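Local coordinates for protein ALKF (Bacillus cereus, PDB 3ZBO) that has affinity for branched DNA structures and is related to the HEAT-like repeat DNA glycosylases, although its biological function is unknown, at residues M13-A18 with K46-K51; S86-W91 with S112-D117; N182-S187 with E193-I198. All coordinates share one frame; numbering follows the deposited sequence.

The three contacts follow one another along the chain without overlapping, each closing before the next opens, and all fall within the DNA alkylation repair family region of this largely helical chain. Contact 1 pairs helices 9-19 and 46-52, contact 2 joins helix 85-94 to the start of helix 115-124, and contact 3 packs helix 171-187 on helix 192-202. The centre of contact 2 lies 26 Å from the centre of each of the others, while those of contacts 1 and 3 are 38 Å apart, on opposite sides of the chain's centre. None touches another; they sample separate helix packings in a fold consistent with the HEAT-like repeat architecture of the related glycosylases.

Contact 1 (M13-A18 with K46-K51); sequences MQELEA and KPIAKK
Ile48 reaches toward helix 9-19 with its CD1 methyl, which rests 3.8 Å from Glu15 CB and 4.0 Å from Leu16 CD2. This inner side is the compact part of the contact: Leu16 and Ile48 are both buried, and Leu16, although its CB starts off to one side, brings CD2 round to the isoleucine at a slant. Ile48 can span the distance because CG1 stands beside its backbone N, opposite the carbonyl carbon (chi1 -43°), and the chain then runs out extended to CD1. Segments 13-18 and 46-51 run nearly antiparallel, at 163°, and belong to a largely helical, HEAT-like fold, consistent with the relation to the AlkD-like proteins. Their axes nevertheless stay 11.5 Å apart, so the backbones do not meet and side chains alone make the join. Phe73 of helix 68-77 packs on Ile48, Phe38 on Leu16, and Met7 touches both Glu15 and Ile48. Toward solvent the packing gives way to a charged pair. Glu15 extends past Ile48 in the opposite sense, and its OE1 forms a salt bridge with Lys51 NZ at 3.1 Å. OE2 stays 4.0 Å from the same NZ, which makes the pairing one-sided. The lysine arrives from the facing direction, its chain bent at the last two torsions, while Glu15 OE1 also lies 3.8 Å from Ile48 CG1.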
loop_
_atom_site.group_PDB
_atom_site.type_symbol
_atom_site.label_atom_id
_atom_site.label_comp_id
_atom_site.label_asym_id
_atom_site.label_seq_id
_atom_site.Cartn_x
_atom_site.Cartn_y
_atom_site.Cartn_z
ATOM N N MET A 13 7.059 9.889 20.092
ATOM C CA MET A 13 8.251 10.201 19.314
ATOM C C MET A 13 9.503 9.704 20.043
ATOM O O MET A 13 10.428 9.133 19.424
ATOM C CB MET A 13 8.353 11.659 19.002
ATOM C CG MET A 13 7.279 12.239 18.034
ATOM S SD MET A 13 7.353 11.359 16.421
ATOM C CE MET A 13 8.850 11.997 15.711
ATOM N N GLN A 14 9.529 9.853 21.368
ATOM C CA GLN A 14 10.703 9.267 22.085
ATOM C C GLN A 14 10.788 7.759 22.000
ATOM O O GLN A 14 11.915 7.193 21.771
ATOM C CB GLN A 14 10.641 9.697 23.555
ATOM C CG GLN A 14 11.142 11.117 23.721
ATOM C CD GLN A 14 10.817 11.694 25.087
ATOM O OE1 GLN A 14 11.426 12.684 25.481
ATOM N NE2 GLN A 14 9.861 11.077 25.828
ATOM N N GLU A 15 9.652 7.081 22.149
ATOM C CA GLU A 15 9.605 5.610 22.121
ATOM C C GLU A 15 9.997 5.104 20.718
ATOM O O GLU A 15 10.724 4.102 20.574
ATOM C CB GLU A 15 8.257 5.079 22.556
ATOM C CG GLU A 15 7.859 5.581 23.986
ATOM C CD GLU A 15 6.876 4.672 24.726
ATOM O OE1 GLU A 15 6.305 3.738 24.098
ATOM O OE2 GLU A 15 6.680 4.910 25.967
ATOM N N LEU A 16 9.521 5.786 19.672
ATOM C CA LEU A 16 9.883 5.345 18.321
ATOM C C LEU A 16 11.368 5.543 18.028
ATOM O O LEU A 16 12.027 4.684 17.460
ATOM C CB LEU A 16 9.038 6.116 17.283
ATOM C CG LEU A 16 7.557 5.761 17.226
ATOM C CD1 LEU A 16 6.916 6.622 16.115
ATOM C CD2 LEU A 16 7.307 4.320 16.933
ATOM N N GLU A 17 11.925 6.642 18.462
ATOM C CA GLU A 17 13.363 6.926 18.265
ATOM C C GLU A 17 14.147 5.858 18.984
ATOM O O GLU A 17 15.122 5.351 18.438
ATOM C CB GLU A 17 13.685 8.305 18.812
ATOM C CG GLU A 17 15.120 8.645 18.623
ATOM C CD GLU A 17 15.385 10.140 18.678
ATOM O OE1 GLU A 17 14.640 10.853 19.354
ATOM O OE2 GLU A 17 16.356 10.578 18.033
ATOM N N ALA A 18 13.668 5.441 20.164
ATOM C CA ALA A 18 14.424 4.397 20.897
ATOM C C ALA A 18 14.412 3.063 20.222
ATOM O O ALA A 18 15.356 2.266 20.477
ATOM C CB ALA A 18 13.861 4.229 22.324
ATOM N N LYS A 46 4.049 -3.040 17.895
ATOM C CA LYS A 46 2.863 -3.687 18.429
ATOM C C LYS A 46 2.563 -3.279 19.868
ATOM O O LYS A 46 1.443 -2.868 20.094
ATOM C CB LYS A 46 2.831 -5.220 18.225
ATOM C CG LYS A 46 1.416 -5.810 18.466
ATOM C CD LYS A 46 1.112 -6.940 17.466
ATOM C CE LYS A 46 -0.325 -7.395 17.579
ATOM N NZ LYS A 46 -0.440 -8.318 18.737
ATOM N N PRO A 47 3.565 -3.280 20.785
ATOM C CA PRO A 47 3.145 -2.862 22.124
ATOM C C PRO A 47 2.663 -1.425 22.245
ATOM O O PRO A 47 1.699 -1.177 23.001
ATOM C CB PRO A 47 4.433 -2.969 22.965
ATOM C CG PRO A 47 5.406 -3.825 22.166
ATOM C CD PRO A 47 5.041 -3.512 20.726
ATOM N N ILE A 48 3.313 -0.479 21.530
ATOM C CA ILE A 48 2.831 0.932 21.604
ATOM C C ILE A 48 1.416 1.074 21.003
ATOM O O ILE A 48 0.581 1.796 21.540
ATOM C CB ILE A 48 3.763 1.919 20.850
ATOM C CG1 ILE A 48 5.258 1.685 21.077
ATOM C CG2 ILE A 48 3.360 3.364 21.180
ATOM C CD1 ILE A 48 6.132 2.729 20.434
ATOM N N ALA A 49 1.148 0.362 19.907
ATOM C CA ALA A 49 -0.117 0.462 19.222
ATOM C C ALA A 49 -1.229 -0.138 20.143
ATOM O O ALA A 49 -2.361 0.368 20.174
ATOM C CB ALA A 49 -0.057 -0.321 17.908
ATOM N N LYS A 50 -0.909 -1.243 20.831
ATOM C CA LYS A 50 -1.899 -1.873 21.733
ATOM C C LYS A 50 -2.273 -0.893 22.868
ATOM O O LYS A 50 -3.474 -0.848 23.293
ATOM C CB LYS A 50 -1.383 -3.228 22.290
ATOM C CG LYS A 50 -2.469 -3.918 23.209
ATOM C CD LYS A 50 -1.925 -5.140 24.042
ATOM C CE LYS A 50 -2.263 -5.018 25.573
ATOM N NZ LYS A 50 -3.633 -5.429 25.980
ATOM N N LYS A 51 -1.323 -0.081 23.316
ATOM C CA LYS A 51 -1.621 0.922 24.368
ATOM C C LYS A 51 -2.596 2.008 23.823
ATOM O O LYS A 51 -3.568 2.459 24.474
ATOM C CB LYS A 51 -0.358 1.612 24.936
ATOM C CG LYS A 51 0.663 0.744 25.753
ATOM C CD LYS A 51 1.716 1.640 26.488
ATOM C CE LYS A 51 3.227 1.217 26.336
ATOM N NZ LYS A 51 3.970 2.064 25.292
#

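Contact 2 (S86-W91 with S112-D117); sequences SDFDRW and SNIAQD
Phe88 bridges from helix 85-94 to Ser112 and Ile114 over a wide backbone separation, the nearest CA atoms being Phe88 CA and Ala115 CA at 9.9 Å. The far side is a turn that leads into helix 115-124: Ser112 forms an ST turn, and Ile114 occupies the N-cap position of the helix. The contact thus joins the body of one helix to the beginning of another in the helical HEAT-like fold, with helix 98-110 lying between them in sequence. It is made by one aromatic ring, a serine methylene and an isoleucine methyl, without a hydrogen bond across it. Phe88 CE2 and CZ both lie 3.9 Å from Ser112 CB, and the methylene approaches the ring obliquely. Ile114 adds its CD1 methyl, 4.1 Å from Phe88 CD2, also at a slant to the ring. In Ile114, CG1 sits between the backbone N and the carbonyl carbon (chi1 51°), and the extended chain beyond it carries CD1 over to the phenylalanine. Thr108 and Leu109 of helix 98-110, together with Met83, pack on the same ring and help to bury it. While Ser112 offers its CB to the aromatic group, its hydroxyl is engaged with the backbone: OG is hydrogen-bonded to Leu109 O and also accepts from Ile114 N. The carbonyl of Ser112 is held as well, by Arg145 NH2. On helix 85-94, Arg90 forms a salt bridge with Asp87 one turn earlier and another with Glu60. The oxygen Asp87 OD1 lies in the guanidinium plane, 2.9 Å from Arg90 NH2, whereas the arginine nitrogen approaches from 48° out of the carboxylate plane.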
loop_
_atom_site.group_PDB
_atom_site.type_symbol
_atom_site.label_atom_id
_atom_site.label_comp_id
_atom_site.label_asym_id
_atom_site.label_seq_id
_atom_site.Cartn_x
_atom_site.Cartn_y
_atom_site.Cartn_z
ATOM N N SER A 86 -11.274 14.514 2.248
ATOM C CA SER A 86 -10.346 15.605 2.350
ATOM C C SER A 86 -9.149 15.163 3.226
ATOM O O SER A 86 -8.038 15.532 2.928
ATOM C CB SER A 86 -11.085 16.871 2.942
ATOM O OG SER A 86 -10.101 17.841 3.215
ATOM N N ASP A 87 -9.421 14.370 4.275
ATOM C CA ASP A 87 -8.356 13.931 5.154
ATOM C C ASP A 87 -7.391 13.033 4.363
ATOM O O ASP A 87 -6.161 13.185 4.477
ATOM C CB ASP A 87 -8.866 13.130 6.331
ATOM C CG ASP A 87 -9.704 13.978 7.344
ATOM O OD1 ASP A 87 -9.420 15.199 7.477
ATOM O OD2 ASP A 87 -10.628 13.384 7.996
ATOM N N PHE A 88 -7.968 12.067 3.634
ATOM C CA PHE A 88 -7.074 11.205 2.824
ATOM C C PHE A 88 -6.317 11.970 1.780
ATOM O O PHE A 88 -5.113 11.648 1.545
ATOM C CB PHE A 88 -7.873 10.075 2.199
ATOM C CG PHE A 88 -8.164 8.968 3.177
ATOM C CD1 PHE A 88 -7.110 8.091 3.585
ATOM C CD2 PHE A 88 -9.420 8.777 3.633
ATOM C CE1 PHE A 88 -7.411 7.089 4.585
ATOM C CE2 PHE A 88 -9.721 7.771 4.630
ATOM C CZ PHE A 88 -8.666 6.923 5.089
ATOM N N ASP A 89 -6.915 13.022 1.178
ATOM C CA ASP A 89 -6.152 13.793 0.197
ATOM C C ASP A 89 -5.008 14.535 0.865
ATOM O O ASP A 89 -3.915 14.640 0.320
ATOM C CB ASP A 89 -7.109 14.828 -0.464
ATOM C CG ASP A 89 -8.053 14.173 -1.480
ATOM O OD1 ASP A 89 -7.704 13.093 -1.938
ATOM O OD2 ASP A 89 -9.170 14.678 -1.784
ATOM N N ARG A 90 -5.179 15.000 2.139
ATOM C CA ARG A 90 -4.019 15.550 2.840
ATOM C C ARG A 90 -2.907 14.538 3.051
ATOM O O ARG A 90 -1.717 14.818 2.838
ATOM C CB ARG A 90 -4.392 16.145 4.232
ATOM C CG ARG A 90 -5.310 17.352 4.088
ATOM C CD ARG A 90 -5.584 18.044 5.476
ATOM N NE ARG A 90 -6.315 17.126 6.352
ATOM C CZ ARG A 90 -5.797 16.292 7.297
ATOM N NH1 ARG A 90 -4.483 16.174 7.551
ATOM N NH2 ARG A 90 -6.619 15.482 7.941
ATOM N N TRP A 91 -3.326 13.364 3.452
ATOM C CA TRP A 91 -2.311 12.331 3.785
ATOM C C TRP A 91 -1.576 11.937 2.474
ATOM O O TRP A 91 -0.359 11.838 2.459
ATOM C CB TRP A 91 -2.978 11.081 4.417
ATOM C CG TRP A 91 -3.210 11.280 5.915
ATOM C CD1 TRP A 91 -3.739 12.377 6.525
ATOM C CD2 TRP A 91 -3.070 10.271 6.910
ATOM N NE1 TRP A 91 -3.850 12.108 7.917
ATOM C CE2 TRP A 91 -3.390 10.849 8.147
ATOM C CE3 TRP A 91 -2.621 8.957 6.875
ATOM C CZ2 TRP A 91 -3.374 10.129 9.373
ATOM C CZ3 TRP A 91 -2.496 8.234 8.141
ATOM C CH2 TRP A 91 -2.816 8.870 9.340
ATOM N N SER A 112 -11.177 2.206 5.509
ATOM C CA SER A 112 -12.206 3.212 5.619
ATOM C C SER A 112 -13.490 2.716 4.967
ATOM O O SER A 112 -13.543 1.658 4.357
ATOM C CB SER A 112 -11.708 4.471 4.893
ATOM O OG SER A 112 -11.938 4.297 3.528
ATOM N N ASN A 113 -14.519 3.589 5.011
ATOM C CA ASN A 113 -15.759 3.317 4.321
ATOM C C ASN A 113 -15.860 3.981 2.992
ATOM O O ASN A 113 -16.904 3.901 2.372
ATOM C CB ASN A 113 -16.948 3.814 5.209
ATOM C CG ASN A 113 -17.041 3.075 6.541
ATOM O OD1 ASN A 113 -17.339 3.692 7.608
ATOM N ND2 ASN A 113 -16.806 1.789 6.511
ATOM N N ILE A 114 -14.789 4.612 2.475
ATOM C CA ILE A 114 -14.873 5.321 1.214
ATOM C C ILE A 114 -13.732 4.900 0.286
ATOM O O ILE A 114 -13.333 5.588 -0.631
ATOM C CB ILE A 114 -14.806 6.856 1.430
ATOM C CG1 ILE A 114 -13.605 7.245 2.317
ATOM C CG2 ILE A 114 -16.065 7.257 2.213
ATOM C CD1 ILE A 114 -13.371 8.725 2.378
ATOM N N ALA A 115 -13.238 3.668 0.488
ATOM C CA ALA A 115 -12.013 3.198 -0.157
ATOM C C ALA A 115 -12.081 3.212 -1.665
ATOM O O ALA A 115 -11.201 3.788 -2.353
ATOM C CB ALA A 115 -11.637 1.816 0.373
ATOM N N GLN A 116 -13.108 2.562 -2.264
ATOM C CA GLN A 116 -13.115 2.502 -3.705
ATOM C C GLN A 116 -13.339 3.876 -4.340
ATOM O O GLN A 116 -12.719 4.184 -5.365
ATOM C CB GLN A 116 -14.192 1.507 -4.259
ATOM C CG GLN A 116 -13.868 0.044 -3.921
ATOM C CD GLN A 116 -14.850 -0.899 -4.581
ATOM O OE1 GLN A 116 -15.146 -0.801 -5.804
ATOM N NE2 GLN A 116 -15.245 -1.905 -3.751
ATOM N N ASP A 117 -14.179 4.718 -3.730
ATOM C CA ASP A 117 -14.430 6.023 -4.366
ATOM C C ASP A 117 -13.137 6.853 -4.427
ATOM O O ASP A 117 -12.781 7.454 -5.450
ATOM C CB ASP A 117 -15.462 6.743 -3.558
ATOM C CG ASP A 117 -16.868 6.183 -3.804
ATOM O OD1 ASP A 117 -17.071 5.442 -4.832
ATOM O OD2 ASP A 117 -17.742 6.494 -2.973
#

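Contact 3 (N182-S187 with E193-I198); sequences NTVAIS and EKAVEI
Ala195 sets its CB methyl over one face of the peptide that links Val184 to Ala185, above the plane and 3.6 Å from Ala185 N but shifted away from Val184 C; no flat side chain takes part across this contact. Helices 171-187 and 192-202 form an antiparallel helical hairpin in the HEAT-like fold, joined by a short connection. Their segments cross at -146° with axes only 8.0 Å apart, a close approach permitted by alanine on both sides. Ala185 and Ala195 are the residues whose CA atoms come nearest, with Ala185 CA and Ala195 CA 5.0 Å from one another. There the two methyls touch, Ala185 CB lying 3.6 Å from Ala195 CB. Neither alanine has a chi angle, so the helix backbones set where the methyls lie. Val184 adds a second contact to Ala195: with its CG1 branch opposite the backbone N (chi1 172°), this methyl reaches the alanine. Ile155 of helix 152-165 and Leu142 of helix 128-144 pack on Val184, and Ile223 of helix 219-228 covers Ala185, so the Val184-Ala185 side of the hairpin faces three further helices. Next to the alanine pair the packing is looser. Val196, more exposed than the other touching residues, flanks Ala185 at a greater distance, with Val196 CG2 4.4 Å from Ala185 CB. The valine on the other helix sits closer, its Val184 CG1 3.9 Å from Ala195 CB.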
loop_
_atom_site.group_PDB
_atom_site.type_symbol
_atom_site.label_atom_id
_atom_site.label_comp_id
_atom_site.label_asym_id
_atom_site.label_seq_id
_atom_site.Cartn_x
_atom_site.Cartn_y
_atom_site.Cartn_z
ATOM N N ASN A 182 -1.414 -9.628 -9.626
ATOM C CA ASN A 182 -1.226 -10.788 -8.756
ATOM C C ASN A 182 -2.325 -11.000 -7.801
ATOM O O ASN A 182 -2.743 -12.126 -7.613
ATOM C CB ASN A 182 -0.004 -10.539 -7.867
ATOM C CG ASN A 182 1.257 -10.950 -8.435
ATOM O OD1 ASN A 182 1.631 -12.149 -8.251
ATOM N ND2 ASN A 182 2.082 -9.984 -8.794
ATOM N N THR A 183 -2.882 -9.931 -7.251
ATOM C CA THR A 183 -3.879 -10.026 -6.178
ATOM C C THR A 183 -5.193 -10.456 -6.782
ATOM O O THR A 183 -5.907 -11.277 -6.164
ATOM C CB THR A 183 -4.016 -8.672 -5.458
ATOM O OG1 THR A 183 -2.743 -8.359 -4.880
ATOM C CG2 THR A 183 -5.016 -8.871 -4.284
ATOM N N VAL A 184 -5.579 -9.903 -7.942
ATOM C CA VAL A 184 -6.864 -10.352 -8.601
ATOM C C VAL A 184 -6.711 -11.856 -8.889
ATOM O O VAL A 184 -7.628 -12.637 -8.617
ATOM C CB VAL A 184 -7.163 -9.569 -9.898
ATOM C CG1 VAL A 184 -8.389 -10.249 -10.609
ATOM C CG2 VAL A 184 -7.509 -8.079 -9.533
ATOM N N ALA A 185 -5.563 -12.274 -9.439
ATOM C CA ALA A 185 -5.466 -13.724 -9.827
ATOM C C ALA A 185 -5.624 -14.646 -8.661
ATOM O O ALA A 185 -6.111 -15.796 -8.870
ATOM C CB ALA A 185 -4.156 -13.910 -10.528
ATOM N N ILE A 186 -5.135 -14.278 -7.494
ATOM C CA ILE A 186 -5.211 -15.139 -6.333
ATOM C C ILE A 186 -6.398 -14.868 -5.457
ATOM O O ILE A 186 -7.023 -15.822 -4.933
ATOM C CB ILE A 186 -3.864 -15.004 -5.556
ATOM C CG1 ILE A 186 -2.706 -15.508 -6.391
ATOM C CG2 ILE A 186 -3.980 -15.787 -4.215
ATOM C CD1 ILE A 186 -2.877 -16.931 -7.017
ATOM N N SER A 187 -6.758 -13.608 -5.207
ATOM C CA SER A 187 -7.769 -13.298 -4.210
ATOM C C SER A 187 -9.156 -12.932 -4.762
ATOM O O SER A 187 -10.038 -12.733 -3.947
ATOM C CB SER A 187 -7.297 -12.172 -3.286
ATOM O OG SER A 187 -6.094 -12.571 -2.588
ATOM N N GLU A 193 -8.973 -16.642 -14.164
ATOM C CA GLU A 193 -8.394 -17.014 -15.453
ATOM C C GLU A 193 -7.991 -15.808 -16.266
ATOM O O GLU A 193 -6.929 -15.839 -16.878
ATOM C CB GLU A 193 -9.381 -17.909 -16.230
ATOM C CG GLU A 193 -9.756 -19.163 -15.398
ATOM C CD GLU A 193 -10.794 -18.871 -14.174
ATOM O OE1 GLU A 193 -11.567 -17.759 -14.055
ATOM O OE2 GLU A 193 -10.791 -19.812 -13.274
ATOM N N LYS A 194 -8.793 -14.722 -16.238
ATOM C CA LYS A 194 -8.439 -13.541 -17.048
ATOM C C LYS A 194 -7.156 -12.909 -16.503
ATOM O O LYS A 194 -6.373 -12.414 -17.277
ATOM C CB LYS A 194 -9.573 -12.517 -16.994
ATOM C CG LYS A 194 -9.307 -11.268 -17.775
ATOM C CD LYS A 194 -10.516 -10.269 -17.762
ATOM C CE LYS A 194 -10.138 -9.115 -18.654
ATOM N NZ LYS A 194 -10.480 -9.373 -20.087
ATOM N N ALA A 195 -7.024 -12.885 -15.160
ATOM C CA ALA A 195 -5.819 -12.247 -14.577
ATOM C C ALA A 195 -4.547 -13.013 -14.963
ATOM O O ALA A 195 -3.483 -12.436 -15.216
ATOM C CB ALA A 195 -5.953 -12.101 -13.028
ATOM N N VAL A 196 -4.666 -14.343 -14.983
ATOM C CA VAL A 196 -3.527 -15.209 -15.409
ATOM C C VAL A 196 -3.178 -14.868 -16.851
ATOM O O VAL A 196 -1.980 -14.724 -17.183
ATOM C CB VAL A 196 -3.834 -16.732 -15.195
ATOM C CG1 VAL A 196 -2.828 -17.605 -15.891
ATOM C CG2 VAL A 196 -3.911 -17.009 -13.688
ATOM N N GLU A 197 -4.206 -14.731 -17.716
ATOM C CA GLU A 197 -3.904 -14.483 -19.115
ATOM C C GLU A 197 -3.339 -13.066 -19.285
ATOM O O GLU A 197 -2.371 -12.889 -20.027
ATOM C CB GLU A 197 -5.240 -14.653 -19.867
ATOM C CG GLU A 197 -5.104 -14.309 -21.363
ATOM C CD GLU A 197 -3.992 -15.090 -22.064
ATOM O OE1 GLU A 197 -3.820 -16.310 -21.762
ATOM O OE2 GLU A 197 -3.279 -14.475 -22.932
ATOM N N ILE A 198 -3.873 -12.101 -18.515
ATOM C CA ILE A 198 -3.310 -10.749 -18.606
ATOM C C ILE A 198 -1.871 -10.739 -18.169
ATOM O O ILE A 198 -1.010 -10.055 -18.763
ATOM C CB ILE A 198 -4.177 -9.753 -17.942
ATOM C CG1 ILE A 198 -5.352 -9.636 -18.930
ATOM C CG2 ILE A 198 -3.527 -8.365 -17.890
ATOM C CD1 ILE A 198 -6.363 -8.820 -18.578
#